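Local atomic coordinates of attaching and effacing protein, pathogenesis factor (PDB entry 4E9L), a protein that probably mediates bacterial adhesion to host cells as an intimin/invasin-family surface adhesin, this chain covering part of its row of immunoglobulin-like domains. Residues P122-P131 and A143-W154. Numbering follows the deposited sequence.
Sequences PVTGLNPDAP and ASGWTDNGDGTW
Trp154 and Trp146 face the loop 122-131 in an immunoglobulin-like beta-sandwich domain of the invasin type, where it passes from strand 108-114 of one sheet to strand 132-134 of the other. Both indole nitrogens are satisfied. NE1 of Trp154 donates to Val123 O at 3.1 Å, nearly straight (166°) and in both the ring and carbonyl planes, which helps fix the indole's rotation. Trp146 NE1 donates to a water at 2.9 Å that lies 2.6 Å from Asp129 O, bridging indole and loop backbone. The Asp129 carboxylate takes the backbone N-H groups of Asn174 and Gly175. Pro128 touches both indoles, CD 3.8 Å from Trp154 CZ3 and CG against Trp146 CD1, while Pro131 CG lies over one face of Trp146, offset toward the rim; Trp113 meets both rings. Ser144 O, buried near Pro131 CD, has no partner in the model. At the hairpin 148-153, Asp148 divides its carboxylate. CG anti to the backbone N (chi1 -179°) lets OD2 accept Gly125 N at 2.9 Å, on its syn side but tilted well out of the carboxylate plane. OD1 closes an Asx turn, met by Gly150 N from above that plane at 3.0 Å.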
loop_
_atom_site.group_PDB
_atom_site.type_symbol
_atom_site.label_atom_id
_atom_site.label_comp_id
_atom_site.label_asym_id
_atom_site.label_seq_id
_atom_site.Cartn_x
_atom_site.Cartn_y
_atom_site.Cartn_z
ATOM N N PRO A 122 -53.585 -11.410 11.808
ATOM C CA PRO A 122 -52.428 -11.852 12.609
ATOM C C PRO A 122 -52.542 -13.338 13.041
ATOM O O PRO A 122 -53.641 -13.838 13.272
ATOM C CB PRO A 122 -52.479 -10.932 13.828
ATOM C CG PRO A 122 -53.891 -10.480 13.914
ATOM C CD PRO A 122 -54.323 -10.323 12.490
ATOM N N VAL A 123 -51.405 -14.033 13.122
ATOM C CA VAL A 123 -51.334 -15.443 13.536
ATOM C C VAL A 123 -50.572 -15.534 14.869
ATOM O O VAL A 123 -49.410 -15.120 14.942
ATOM C CB VAL A 123 -50.745 -16.393 12.444
ATOM C CG1 VAL A 123 -50.542 -17.798 13.008
ATOM C CG2 VAL A 123 -51.657 -16.473 11.215
ATOM N N THR A 124 -51.263 -15.998 15.937
ATOM C CA THR A 124 -50.678 -16.158 17.279
ATOM C C THR A 124 -50.830 -17.627 17.715
ATOM O O THR A 124 -51.584 -18.385 17.089
ATOM C CB THR A 124 -51.393 -15.235 18.317
ATOM O OG1 THR A 124 -52.762 -15.636 18.427
ATOM C CG2 THR A 124 -51.329 -13.759 17.950
ATOM N N GLY A 125 -50.135 -18.001 18.789
ATOM C CA GLY A 125 -50.233 -19.335 19.377
ATOM C C GLY A 125 -49.540 -20.466 18.641
ATOM O O GLY A 125 -49.808 -21.642 18.928
ATOM N N LEU A 126 -48.627 -20.123 17.702
ATOM C CA LEU A 126 -47.825 -21.094 16.954
ATOM C C LEU A 126 -46.690 -21.621 17.860
ATOM O O LEU A 126 -46.396 -21.037 18.910
ATOM C CB LEU A 126 -47.148 -20.385 15.747
ATOM C CG LEU A 126 -48.011 -19.852 14.614
ATOM C CD1 LEU A 126 -47.166 -19.052 13.675
ATOM C CD2 LEU A 126 -48.704 -20.973 13.838
ATOM N N ASN A 127 -46.010 -22.682 17.409
ATOM C CA ASN A 127 -44.828 -23.228 18.074
ATOM C C ASN A 127 -43.678 -23.127 17.050
ATOM O O ASN A 127 -43.396 -24.084 16.325
ATOM C CB ASN A 127 -45.044 -24.664 18.548
ATOM C CG ASN A 127 -43.823 -25.222 19.232
ATOM O OD1 ASN A 127 -43.106 -24.514 19.951
ATOM N ND2 ASN A 127 -43.509 -26.464 18.931
ATOM N N PRO A 128 -43.068 -21.937 16.900
ATOM C CA PRO A 128 -42.029 -21.797 15.873
ATOM C C PRO A 128 -40.706 -22.484 16.218
ATOM O O PRO A 128 -40.349 -22.650 17.393
ATOM C CB PRO A 128 -41.868 -20.282 15.746
ATOM C CG PRO A 128 -42.215 -19.750 17.085
ATOM C CD PRO A 128 -43.281 -20.672 17.637
ATOM N N ASP A 129 -39.940 -22.820 15.170
ATOM C CA ASP A 129 -38.604 -23.361 15.318
ATOM C C ASP A 129 -37.729 -22.220 15.790
ATOM O O ASP A 129 -38.153 -21.077 15.764
ATOM C CB ASP A 129 -38.047 -23.813 13.954
ATOM C CG ASP A 129 -38.931 -24.707 13.107
ATOM O OD1 ASP A 129 -40.006 -25.135 13.604
ATOM O OD2 ASP A 129 -38.524 -25.028 11.971
ATOM N N ALA A 130 -36.490 -22.511 16.137
ATOM C CA ALA A 130 -35.508 -21.479 16.451
ATOM C C ALA A 130 -35.275 -20.647 15.170
ATOM O O ALA A 130 -35.376 -21.209 14.076
ATOM C CB ALA A 130 -34.192 -22.140 16.866
ATOM N N PRO A 131 -34.966 -19.332 15.270
ATOM C CA PRO A 131 -34.673 -18.541 14.053
ATOM C C PRO A 131 -33.533 -19.151 13.240
ATOM O O PRO A 131 -32.581 -19.688 13.811
ATOM C CB PRO A 131 -34.253 -17.177 14.617
ATOM C CG PRO A 131 -34.940 -17.095 15.958
ATOM C CD PRO A 131 -34.832 -18.503 16.488
ATOM N N ALA A 143 -29.583 -16.969 18.895
ATOM C CA ALA A 143 -30.893 -16.335 19.001
ATOM C C ALA A 143 -31.625 -16.853 20.240
ATOM O O ALA A 143 -31.527 -18.040 20.591
ATOM C CB ALA A 143 -31.712 -16.624 17.757
ATOM N N SER A 144 -32.380 -15.968 20.889
ATOM C CA SER A 144 -33.225 -16.344 22.010
ATOM C C SER A 144 -34.440 -17.047 21.367
ATOM O O SER A 144 -34.577 -17.058 20.135
ATOM C CB SER A 144 -33.725 -15.076 22.706
ATOM O OG SER A 144 -34.576 -14.346 21.828
ATOM N N GLY A 145 -35.363 -17.522 22.200
ATOM C CA GLY A 145 -36.639 -18.038 21.711
ATOM C C GLY A 145 -37.501 -16.880 21.210
ATOM O O GLY A 145 -37.171 -15.708 21.426
ATOM N N TRP A 146 -38.582 -17.196 20.500
ATOM C CA TRP A 146 -39.510 -16.204 19.957
ATOM C C TRP A 146 -40.547 -15.845 21.020
ATOM O O TRP A 146 -41.123 -16.754 21.625
ATOM C CB TRP A 146 -40.250 -16.779 18.754
ATOM C CG TRP A 146 -39.458 -16.924 17.488
ATOM C CD1 TRP A 146 -39.036 -18.090 16.918
ATOM C CD2 TRP A 146 -39.106 -15.880 16.571
ATOM N NE1 TRP A 146 -38.454 -17.837 15.697
ATOM C CE2 TRP A 146 -38.454 -16.487 15.474
ATOM C CE3 TRP A 146 -39.248 -14.479 16.584
ATOM C CZ2 TRP A 146 -37.936 -15.745 14.407
ATOM C CZ3 TRP A 146 -38.740 -13.747 15.521
ATOM C CH2 TRP A 146 -38.092 -14.379 14.450
ATOM N N THR A 147 -40.798 -14.538 21.244
ATOM C CA THR A 147 -41.852 -14.100 22.176
ATOM C C THR A 147 -43.085 -13.796 21.335
ATOM O O THR A 147 -43.009 -12.966 20.429
ATOM C CB THR A 147 -41.405 -12.886 23.005
ATOM O OG1 THR A 147 -40.414 -13.309 23.921
ATOM C CG2 THR A 147 -42.568 -12.202 23.757
ATOM N N ASP A 148 -44.214 -14.453 21.639
ATOM C CA ASP A 148 -45.490 -14.209 20.976
ATOM C C ASP A 148 -46.059 -12.916 21.607
ATOM O O ASP A 148 -46.448 -12.932 22.777
ATOM C CB ASP A 148 -46.454 -15.402 21.207
ATOM C CG ASP A 148 -47.837 -15.281 20.540
ATOM O OD1 ASP A 148 -48.143 -14.212 19.995
ATOM O OD2 ASP A 148 -48.614 -16.254 20.598
ATOM N N ASN A 149 -46.099 -11.804 20.849
ATOM C CA ASN A 149 -46.609 -10.533 21.385
ATOM C C ASN A 149 -48.122 -10.424 21.402
ATOM O O ASN A 149 -48.642 -9.426 21.901
ATOM C CB ASN A 149 -45.989 -9.325 20.692
ATOM C CG ASN A 149 -44.502 -9.251 20.824
ATOM O OD1 ASN A 149 -43.775 -9.160 19.829
ATOM N ND2 ASN A 149 -44.011 -9.308 22.043
ATOM N N GLY A 150 -48.808 -11.434 20.864
ATOM C CA GLY A 150 -50.263 -11.493 20.815
ATOM C C GLY A 150 -50.911 -10.629 19.751
ATOM O O GLY A 150 -52.137 -10.551 19.693
ATOM N N ASP A 151 -50.114 -10.024 18.857
ATOM C CA ASP A 151 -50.630 -9.138 17.810
ATOM C C ASP A 151 -50.194 -9.572 16.390
ATOM O O ASP A 151 -50.282 -8.786 15.438
ATOM C CB ASP A 151 -50.181 -7.698 18.124
ATOM C CG ASP A 151 -48.677 -7.477 18.156
ATOM O OD1 ASP A 151 -47.919 -8.483 18.115
ATOM O OD2 ASP A 151 -48.252 -6.302 18.229
ATOM N N GLY A 152 -49.693 -10.800 16.267
ATOM C CA GLY A 152 -49.172 -11.298 14.994
ATOM C C GLY A 152 -47.681 -11.047 14.893
ATOM O O GLY A 152 -47.025 -11.576 13.991
ATOM N N THR A 153 -47.125 -10.229 15.804
ATOM C CA THR A 153 -45.678 -10.025 15.824
ATOM C C THR A 153 -45.068 -10.966 16.851
ATOM O O THR A 153 -45.650 -11.226 17.909
ATOM C CB THR A 153 -45.225 -8.556 15.980
ATOM O OG1 THR A 153 -45.482 -8.103 17.305
ATOM C CG2 THR A 153 -45.844 -7.614 14.938
ATOM N N TRP A 154 -43.904 -11.483 16.494
ATOM C CA TRP A 154 -43.085 -12.411 17.241
ATOM C C TRP A 154 -41.690 -11.799 17.289
ATOM O O TRP A 154 -41.173 -11.358 16.252
ATOM C CB TRP A 154 -43.060 -13.747 16.508
ATOM C CG TRP A 154 -44.401 -14.414 16.459
ATOM C CD1 TRP A 154 -45.460 -14.092 15.657
ATOM C CD2 TRP A 154 -44.812 -15.537 17.239
ATOM N NE1 TRP A 154 -46.511 -14.944 15.901
ATOM C CE2 TRP A 154 -46.124 -15.868 16.841
ATOM C CE3 TRP A 154 -44.167 -16.340 18.200
ATOM C CZ2 TRP A 154 -46.828 -16.937 17.402
ATOM C CZ3 TRP A 154 -44.863 -17.404 18.748
ATOM C CH2 TRP A 154 -46.174 -17.699 18.343
HETATM O O HOH W 1 -38.085 -19.703 13.515
#